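Side-chain contacts in sensor protein (Pseudomonas syringae pv. tomato, PDB 2R8R), which probably acts as the ATP-binding sensor histidine kinase of a two-component system, this chain being its N-terminal KdpD domain of the P-loop NTPase clan: residues K8-A13 and Y21-A26; A29-R32 and R36-A39; L164-L169 and A199-A204. One frame throughout, in Å; residues are numbered along the deposited sequence.

Interaction 1 of 3, residues K8-A13 and Y21-A26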
loop_
_atom_site.group_PDB
_atom_site.type_symbol
_atom_site.label_atom_id
_atom_site.label_comp_id
_atom_site.label_asym_id
_atom_site.label_seq_id
_atom_site.Cartn_x
_atom_site.Cartn_y
_atom_site.Cartn_z
ATOM N N LYS A 8 -3.810 -3.560 10.188
ATOM C CA LYS A 8 -4.946 -3.570 9.276
ATOM C C LYS A 8 -4.467 -3.336 7.831
ATOM O O LYS A 8 -3.825 -2.330 7.531
ATOM C CB LYS A 8 -5.982 -2.523 9.696
ATOM C CG LYS A 8 -7.267 -2.562 8.883
ATOM C CD LYS A 8 -8.266 -1.520 9.340
ATOM C CE LYS A 8 -9.619 -1.696 8.568
ATOM N NZ LYS A 8 -10.715 -0.634 8.827
ATOM N N VAL A 9 -4.778 -4.288 6.948
ATOM C CA VAL A 9 -4.406 -4.225 5.543
ATOM C C VAL A 9 -5.632 -3.873 4.734
ATOM O O VAL A 9 -6.644 -4.565 4.828
ATOM C CB VAL A 9 -3.866 -5.586 5.033
ATOM C CG1 VAL A 9 -3.415 -5.535 3.494
ATOM C CG2 VAL A 9 -2.761 -6.100 5.968
ATOM N N PHE A 10 -5.537 -2.791 3.960
ATOM C CA PHE A 10 -6.527 -2.459 2.921
ATOM C C PHE A 10 -6.052 -3.103 1.636
ATOM O O PHE A 10 -5.080 -2.657 1.048
ATOM C CB PHE A 10 -6.669 -0.962 2.776
ATOM C CG PHE A 10 -7.203 -0.282 4.020
ATOM C CD1 PHE A 10 -8.571 0.066 4.126
ATOM C CD2 PHE A 10 -6.356 0.007 5.103
ATOM C CE1 PHE A 10 -9.056 0.708 5.295
ATOM C CE2 PHE A 10 -6.845 0.647 6.272
ATOM C CZ PHE A 10 -8.179 1.013 6.355
ATOM N N LEU A 11 -6.725 -4.188 1.254
ATOM C CA LEU A 11 -6.385 -4.999 0.089
ATOM C C LEU A 11 -7.175 -4.569 -1.141
ATOM O O LEU A 11 -8.384 -4.325 -1.042
ATOM C CB LEU A 11 -6.683 -6.470 0.357
ATOM C CG LEU A 11 -6.507 -7.481 -0.802
ATOM C CD1 LEU A 11 -5.003 -7.627 -1.194
ATOM C CD2 LEU A 11 -7.147 -8.848 -0.408
ATOM N N GLY A 12 -6.506 -4.513 -2.297
ATOM C CA GLY A 12 -7.139 -4.131 -3.548
ATOM C C GLY A 12 -6.635 -4.988 -4.701
ATOM O O GLY A 12 -5.582 -5.607 -4.583
ATOM N N ALA A 13 -7.386 -4.995 -5.822
ATOM C CA ALA A 13 -7.039 -5.741 -7.048
ATOM C C ALA A 13 -5.941 -5.056 -7.899
ATOM O O ALA A 13 -5.215 -5.714 -8.636
ATOM C CB ALA A 13 -8.291 -5.933 -7.910
ATOM N N TYR A 21 -7.173 6.215 -0.135
ATOM C CA TYR A 21 -8.281 7.024 0.334
ATOM C C TYR A 21 -9.025 6.333 1.504
ATOM O O TYR A 21 -9.324 6.980 2.515
ATOM C CB TYR A 21 -9.238 7.307 -0.828
ATOM C CG TYR A 21 -10.336 8.295 -0.475
ATOM C CD1 TYR A 21 -10.104 9.654 -0.596
ATOM C CD2 TYR A 21 -11.592 7.884 -0.042
ATOM C CE1 TYR A 21 -11.055 10.584 -0.298
ATOM C CE2 TYR A 21 -12.578 8.835 0.267
ATOM C CZ TYR A 21 -12.276 10.188 0.137
ATOM O OH TYR A 21 -13.179 11.207 0.412
ATOM N N ALA A 22 -9.332 5.043 1.354
ATOM C CA ALA A 22 -9.981 4.261 2.409
ATOM C C ALA A 22 -9.157 4.248 3.704
ATOM O O ALA A 22 -9.690 4.485 4.789
ATOM C CB ALA A 22 -10.297 2.835 1.948
HETATM N N MSE A 23 -7.859 4.012 3.573
HETATM C CA MSE A 23 -6.965 4.091 4.693
HETATM C C MSE A 23 -6.973 5.473 5.397
HETATM O O MSE A 23 -6.926 5.530 6.645
HETATM C CB MSE A 23 -5.542 3.703 4.285
HETATM C CG MSE A 23 -4.548 3.843 5.450
HETATM SE SE MSE A 23 -2.701 3.415 5.043
HETATM C CE MSE A 23 -2.335 4.821 3.714
ATOM N N LEU A 24 -7.005 6.560 4.610
ATOM C CA LEU A 24 -6.937 7.885 5.176
ATOM C C LEU A 24 -8.238 8.269 5.872
ATOM O O LEU A 24 -8.180 8.923 6.926
ATOM C CB LEU A 24 -6.530 8.924 4.124
ATOM C CG LEU A 24 -5.090 8.814 3.572
ATOM C CD1 LEU A 24 -4.849 9.972 2.611
ATOM C CD2 LEU A 24 -4.047 8.806 4.680
ATOM N N GLN A 25 -9.389 7.825 5.318
ATOM C CA GLN A 25 -10.693 7.986 5.994
ATOM C C GLN A 25 -10.778 7.179 7.278
ATOM O O GLN A 25 -11.334 7.645 8.266
ATOM C CB GLN A 25 -11.868 7.579 5.093
ATOM C CG GLN A 25 -12.190 8.527 3.931
ATOM C CD GLN A 25 -12.763 9.882 4.393
ATOM O OE1 GLN A 25 -12.747 10.217 5.588
ATOM N NE2 GLN A 25 -13.280 10.651 3.447
ATOM N N ALA A 26 -10.230 5.972 7.287
ATOM C CA ALA A 26 -10.199 5.173 8.513
ATOM C C ALA A 26 -9.366 5.899 9.561
ATOM O O ALA A 26 -9.699 5.924 10.744
ATOM C CB ALA A 26 -9.652 3.779 8.250
#
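Phe10 of the strand meets Ala22, Met23 and Ala26 of helix 21-26, and this one ring carries the contact. Walking up the strand, Lys8 comes first; its fully extended side chain points toward the helix yet stops short of contact, touching Asp158 and Val160 of the neighbouring strand 158-161 instead. Val9 faces away from the helix, against Leu159 and Val124. Phe10 follows, with CG beside its backbone N and anti to the carbonyl carbon (chi1 -63°), a setting that carries the ring across to the helix. Met23 CA lies over one ring face, 3.8 Å from the Phe10 ring centroid and 17° off the normal, a CH-pi contact. Met23 CB backs it up, 3.9 Å from Phe10 CE2, before the selenomethionine chain leads away. At the ring's far end Phe10 CZ comes within 3.7 Å of Ala26 CB, while Phe10 CD1 lies 3.9 Å from Ala22 CB. Two alanines suit these places, one turn apart, because their short methyls let the broad aromatic ring come close to the helix backbone. Leu11 turns back like Val9 and reaches Val124. Gly12 carries no side chain, and the strand ends there, just before Ala13. The axes of strand 8-12 and helix 21-26 approach to 9.3 Å and run roughly antiparallel, at 151°. This is the strand-loop-helix arrangement of P-loop NTPases, with Ala13 starting what is probably the Walker A loop between the two elements.

Interaction 2 of 3, residues A29-R32 and R36-A39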
loop_
_atom_site.group_PDB
_atom_site.type_symbol
_atom_site.label_atom_id
_atom_site.label_comp_id
_atom_site.label_asym_id
_atom_site.label_seq_id
_atom_site.Cartn_x
_atom_site.Cartn_y
_atom_site.Cartn_z
ATOM N N ALA A 29 -11.209 8.836 11.217
ATOM C CA ALA A 29 -12.120 8.371 12.260
ATOM C C ALA A 29 -11.332 8.166 13.533
ATOM O O ALA A 29 -11.729 8.646 14.574
ATOM C CB ALA A 29 -12.908 7.091 11.860
ATOM N N GLN A 30 -10.194 7.498 13.459
ATOM C CA GLN A 30 -9.342 7.334 14.634
ATOM C C GLN A 30 -8.866 8.666 15.229
ATOM O O GLN A 30 -8.853 8.833 16.451
ATOM C CB GLN A 30 -8.132 6.466 14.292
ATOM C CG GLN A 30 -8.447 5.025 13.884
ATOM C CD GLN A 30 -9.272 4.238 14.912
ATOM O OE1 GLN A 30 -10.389 3.836 14.618
ATOM N NE2 GLN A 30 -8.716 4.004 16.091
ATOM N N LEU A 31 -8.482 9.622 14.377
ATOM C CA LEU A 31 -8.006 10.934 14.850
ATOM C C LEU A 31 -9.115 11.611 15.668
ATOM O O LEU A 31 -8.883 12.123 16.757
ATOM C CB LEU A 31 -7.551 11.813 13.686
ATOM C CG LEU A 31 -6.839 13.145 14.017
ATOM C CD1 LEU A 31 -5.416 12.926 14.635
ATOM C CD2 LEU A 31 -6.755 14.056 12.822
ATOM N N ARG A 32 -10.337 11.563 15.141
ATOM C CA ARG A 32 -11.492 12.133 15.799
ATOM C C ARG A 32 -11.779 11.524 17.161
ATOM O O ARG A 32 -12.276 12.205 18.041
ATOM C CB ARG A 32 -12.733 11.965 14.927
ATOM C CG ARG A 32 -12.781 12.932 13.788
ATOM C CD ARG A 32 -14.139 12.907 13.145
ATOM N NE ARG A 32 -14.530 11.608 12.558
ATOM C CZ ARG A 32 -14.325 11.232 11.286
ATOM N NH1 ARG A 32 -13.702 12.013 10.404
ATOM N NH2 ARG A 32 -14.760 10.039 10.896
ATOM N N ARG A 36 -3.564 9.127 18.632
ATOM C CA ARG A 36 -2.383 9.769 18.126
ATOM C C ARG A 36 -1.950 9.067 16.832
ATOM O O ARG A 36 -1.229 8.073 16.840
ATOM C CB ARG A 36 -1.259 9.763 19.189
ATOM C CG ARG A 36 -1.545 10.659 20.432
ATOM C CD ARG A 36 -0.458 10.482 21.523
ATOM N NE ARG A 36 -0.505 9.134 22.110
ATOM C CZ ARG A 36 0.382 8.154 21.913
ATOM N NH1 ARG A 36 1.460 8.339 21.177
ATOM N NH2 ARG A 36 0.187 6.972 22.495
ATOM N N VAL A 37 -2.417 9.621 15.728
ATOM C CA VAL A 37 -2.172 9.102 14.392
ATOM C C VAL A 37 -0.998 9.819 13.733
ATOM O O VAL A 37 -0.858 11.020 13.870
ATOM C CB VAL A 37 -3.435 9.270 13.499
ATOM C CG1 VAL A 37 -3.194 8.690 12.075
ATOM C CG2 VAL A 37 -4.641 8.624 14.169
HETATM N N MSE A 38 -0.158 9.062 13.042
HETATM C CA MSE A 38 0.950 9.596 12.287
HETATM C C MSE A 38 1.026 8.915 10.901
HETATM O O MSE A 38 0.924 7.693 10.772
HETATM C CB MSE A 38 2.242 9.359 13.026
HETATM C CG MSE A 38 3.448 9.976 12.361
HETATM SE SE MSE A 38 3.515 11.922 12.578
HETATM C CE MSE A 38 4.206 11.811 14.395
ATOM N N ALA A 39 1.157 9.728 9.870
ATOM C CA ALA A 39 1.432 9.250 8.533
ATOM C C ALA A 39 2.931 9.002 8.441
ATOM O O ALA A 39 3.732 9.918 8.637
ATOM C CB ALA A 39 0.955 10.278 7.488
#
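No flat group is stacked between Gln30, Leu31 and Val37; the planar ends of Gln30, Arg32 and Arg36 point in different directions, clear of the contact. The Arg32 guanidinium has Ala29 CA over one face, 3.3 Å above its plane and toward the rim, within the helix and well apart from the strand. The Arg36 side chain starts away from the helix, and its NH1 is hydrogen-bonded to Ala84 O. The Gln30 amide is led off by a bend at chi2 (-56°), so only the aliphatic start of that side chain takes part. There Gln30 CB meets Val37 CG2 at 4.1 Å. The same methyl nestles against the helix backbone, with Val37 CG2 4.0 Å from Leu31 N, and Leu31 CD1 closes over the valine at 4.3 Å from Val37 CB. Val37 has CG1 anti to its backbone N (chi1 -179°), which places CG2 beside that N and in front of the helix. A beta-branched residue suits this outermost strand of the parallel sheet: it favours extended backbone and packs under the helix, where Leu87 of the adjacent strand also touches both Val37 and Gln30. The last turn of helix 19-32 is thereby laid on strand 37-39, just across a short connection. With no hydrogen bond or salt bridge across it, the contact rests on dispersion and on burial of hydrocarbon, and has little directional preference.

Interaction 3 of 3, residues L164-L169 and A199-A204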
loop_
_atom_site.group_PDB
_atom_site.type_symbol
_atom_site.label_atom_id
_atom_site.label_comp_id
_atom_site.label_asym_id
_atom_site.label_seq_id
_atom_site.Cartn_x
_atom_site.Cartn_y
_atom_site.Cartn_z
ATOM N N LEU A 164 -13.619 -2.335 -6.616
ATOM C CA LEU A 164 -14.049 -1.419 -7.650
ATOM C C LEU A 164 -14.243 -2.224 -8.928
ATOM O O LEU A 164 -13.373 -3.000 -9.283
ATOM C CB LEU A 164 -13.002 -0.309 -7.831
ATOM C CG LEU A 164 -13.468 0.905 -8.643
ATOM C CD1 LEU A 164 -14.396 1.825 -7.792
ATOM C CD2 LEU A 164 -12.319 1.650 -9.260
ATOM N N PRO A 165 -15.380 -2.039 -9.642
ATOM C CA PRO A 165 -15.508 -2.702 -10.975
ATOM C C PRO A 165 -14.401 -2.367 -11.993
ATOM O O PRO A 165 -14.003 -1.185 -12.144
ATOM C CB PRO A 165 -16.845 -2.168 -11.491
ATOM C CG PRO A 165 -17.605 -1.772 -10.211
ATOM C CD PRO A 165 -16.561 -1.210 -9.331
ATOM N N PRO A 166 -13.873 -3.390 -12.673
ATOM C CA PRO A 166 -12.853 -3.166 -13.710
ATOM C C PRO A 166 -13.194 -2.085 -14.746
ATOM O O PRO A 166 -12.360 -1.256 -15.055
ATOM C CB PRO A 166 -12.716 -4.556 -14.353
ATOM C CG PRO A 166 -13.047 -5.486 -13.186
ATOM C CD PRO A 166 -14.149 -4.836 -12.491
ATOM N N ARG A 167 -14.407 -2.079 -15.246
ATOM C CA ARG A 167 -14.830 -1.089 -16.229
ATOM C C ARG A 167 -14.658 0.338 -15.710
ATOM O O ARG A 167 -14.189 1.253 -16.415
ATOM C CB ARG A 167 -16.287 -1.338 -16.622
ATOM C CG ARG A 167 -16.670 -0.750 -17.953
ATOM C CD ARG A 167 -18.009 0.042 -17.912
ATOM N NE ARG A 167 -17.779 1.322 -17.223
ATOM C CZ ARG A 167 -18.362 1.717 -16.086
ATOM N NH1 ARG A 167 -19.268 0.973 -15.499
ATOM N NH2 ARG A 167 -18.037 2.882 -15.533
ATOM N N GLU A 168 -15.030 0.513 -14.459
ATOM C CA GLU A 168 -14.876 1.779 -13.797
ATOM C C GLU A 168 -13.416 2.137 -13.561
ATOM O O GLU A 168 -13.030 3.283 -13.720
ATOM C CB GLU A 168 -15.641 1.732 -12.475
ATOM C CG GLU A 168 -15.799 3.072 -11.899
ATOM C CD GLU A 168 -16.594 3.087 -10.608
ATOM O OE1 GLU A 168 -17.495 2.226 -10.405
ATOM O OE2 GLU A 168 -16.299 4.003 -9.814
ATOM N N LEU A 169 -12.599 1.166 -13.174
ATOM C CA LEU A 169 -11.140 1.391 -13.059
ATOM C C LEU A 169 -10.485 1.824 -14.401
ATOM O O LEU A 169 -9.649 2.718 -14.422
ATOM C CB LEU A 169 -10.440 0.143 -12.493
ATOM C CG LEU A 169 -8.967 0.265 -12.081
ATOM C CD1 LEU A 169 -8.698 1.461 -11.191
ATOM C CD2 LEU A 169 -8.505 -1.053 -11.410
ATOM N N ALA A 199 -9.681 -10.700 -13.615
ATOM C CA ALA A 199 -8.912 -11.791 -13.042
ATOM C C ALA A 199 -8.332 -11.384 -11.680
ATOM O O ALA A 199 -8.432 -12.114 -10.729
ATOM C CB ALA A 199 -7.780 -12.217 -14.037
ATOM N N LEU A 200 -7.737 -10.206 -11.594
ATOM C CA LEU A 200 -7.130 -9.708 -10.350
ATOM C C LEU A 200 -8.166 -9.403 -9.254
ATOM O O LEU A 200 -7.913 -9.638 -8.078
ATOM C CB LEU A 200 -6.298 -8.465 -10.636
ATOM C CG LEU A 200 -5.022 -8.731 -11.428
ATOM C CD1 LEU A 200 -4.573 -7.437 -12.149
ATOM C CD2 LEU A 200 -3.933 -9.284 -10.510
ATOM N N ARG A 201 -9.331 -8.899 -9.657
ATOM C CA ARG A 201 -10.432 -8.663 -8.741
ATOM C C ARG A 201 -10.903 -9.959 -8.085
ATOM O O ARG A 201 -11.174 -9.988 -6.908
ATOM C CB ARG A 201 -11.590 -7.998 -9.468
ATOM C CG ARG A 201 -12.840 -7.793 -8.600
ATOM C CD ARG A 201 -13.937 -7.198 -9.391
ATOM N NE ARG A 201 -14.978 -6.616 -8.548
ATOM C CZ ARG A 201 -16.137 -6.147 -9.008
ATOM N NH1 ARG A 201 -16.437 -6.166 -10.309
ATOM N NH2 ARG A 201 -16.985 -5.607 -8.167
ATOM N N GLU A 202 -11.002 -11.029 -8.867
ATOM C CA GLU A 202 -11.320 -12.348 -8.347
ATOM C C GLU A 202 -10.239 -12.850 -7.398
ATOM O O GLU A 202 -10.544 -13.435 -6.378
ATOM C CB GLU A 202 -11.529 -13.306 -9.510
ATOM C CG GLU A 202 -11.666 -14.779 -9.130
ATOM C CD GLU A 202 -11.919 -15.659 -10.348
ATOM O OE1 GLU A 202 -13.072 -16.077 -10.559
ATOM O OE2 GLU A 202 -10.974 -15.898 -11.127
HETATM N N MSE A 203 -8.978 -12.613 -7.725
HETATM C CA MSE A 203 -7.876 -12.954 -6.821
HETATM C C MSE A 203 -7.969 -12.228 -5.483
HETATM O O MSE A 203 -7.804 -12.831 -4.435
HETATM C CB MSE A 203 -6.511 -12.636 -7.468
HETATM C CG MSE A 203 -6.074 -13.692 -8.473
HETATM SE SE MSE A 203 -4.351 -13.350 -9.289
HETATM C CE MSE A 203 -4.868 -13.161 -11.148
ATOM N N ALA A 204 -8.217 -10.927 -5.531
ATOM C CA ALA A 204 -8.364 -10.130 -4.308
ATOM C C ALA A 204 -9.522 -10.694 -3.467
ATOM O O ALA A 204 -9.412 -10.842 -2.254
ATOM C CB ALA A 204 -8.599 -8.629 -4.665
#
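Arg201 reaches from helix 199-204 to Leu164, Pro165 and Pro166 at the start of the facing helix. From CB the chain leaves with CG anti to the backbone N (chi1 176°) and stays extended to NE, so that its length is spent on crossing the gap. CB and CG have no close partner in the other segment; CD is the first to arrive, 3.9 Å from Pro166 CD, the Pro166 and Arg201 side chains crossing at about a right angle. Here helix 166-174 begins, with Pro165 as its N-cap and Pro166 in the first turn, where a proline fits well because the amide it lacks would have no carbonyl of an earlier turn to bond. Arg201 NE lies 4.0 Å from Leu164 O, which sits over one face of the guanidinium; the stronger partner of NE is Asp163 OD1, in a salt bridge. That carboxylate probably offsets the cost of placing a positive group near a helix N-terminus. CZ passes on the same face 4.0 Å from Pro165 CA. At the tip, Arg201 NH1 packs 3.4 Å from Pro166 CD and 3.6 Å from Pro165 CA, while NH2, like NE, is hydrogen-bonded to a residue adjoining the segments.

The three contacts follow one another along the chain without overlap, all within the N-terminal KdpD domain. Interactions 1 and 2 share helix 19-32 and the same five-stranded parallel sheet, their centres about 14 Å apart: the helix follows strand 7-12 through the intervening loop, packs beside that strand, which lies between 119-125 and 158-161, and ends over the outermost strand 37-39. Interaction 3 has its centre about 16 Å from that of interaction 1, and there Ala13 CB touches Arg201 CA at 3.6 Å. The probable Walker A loop, which begins at Ala13, thus borders C-terminal helix 194-209, while interaction 2 lies at the sheet edge, about 30 Å from interaction 3 between centres.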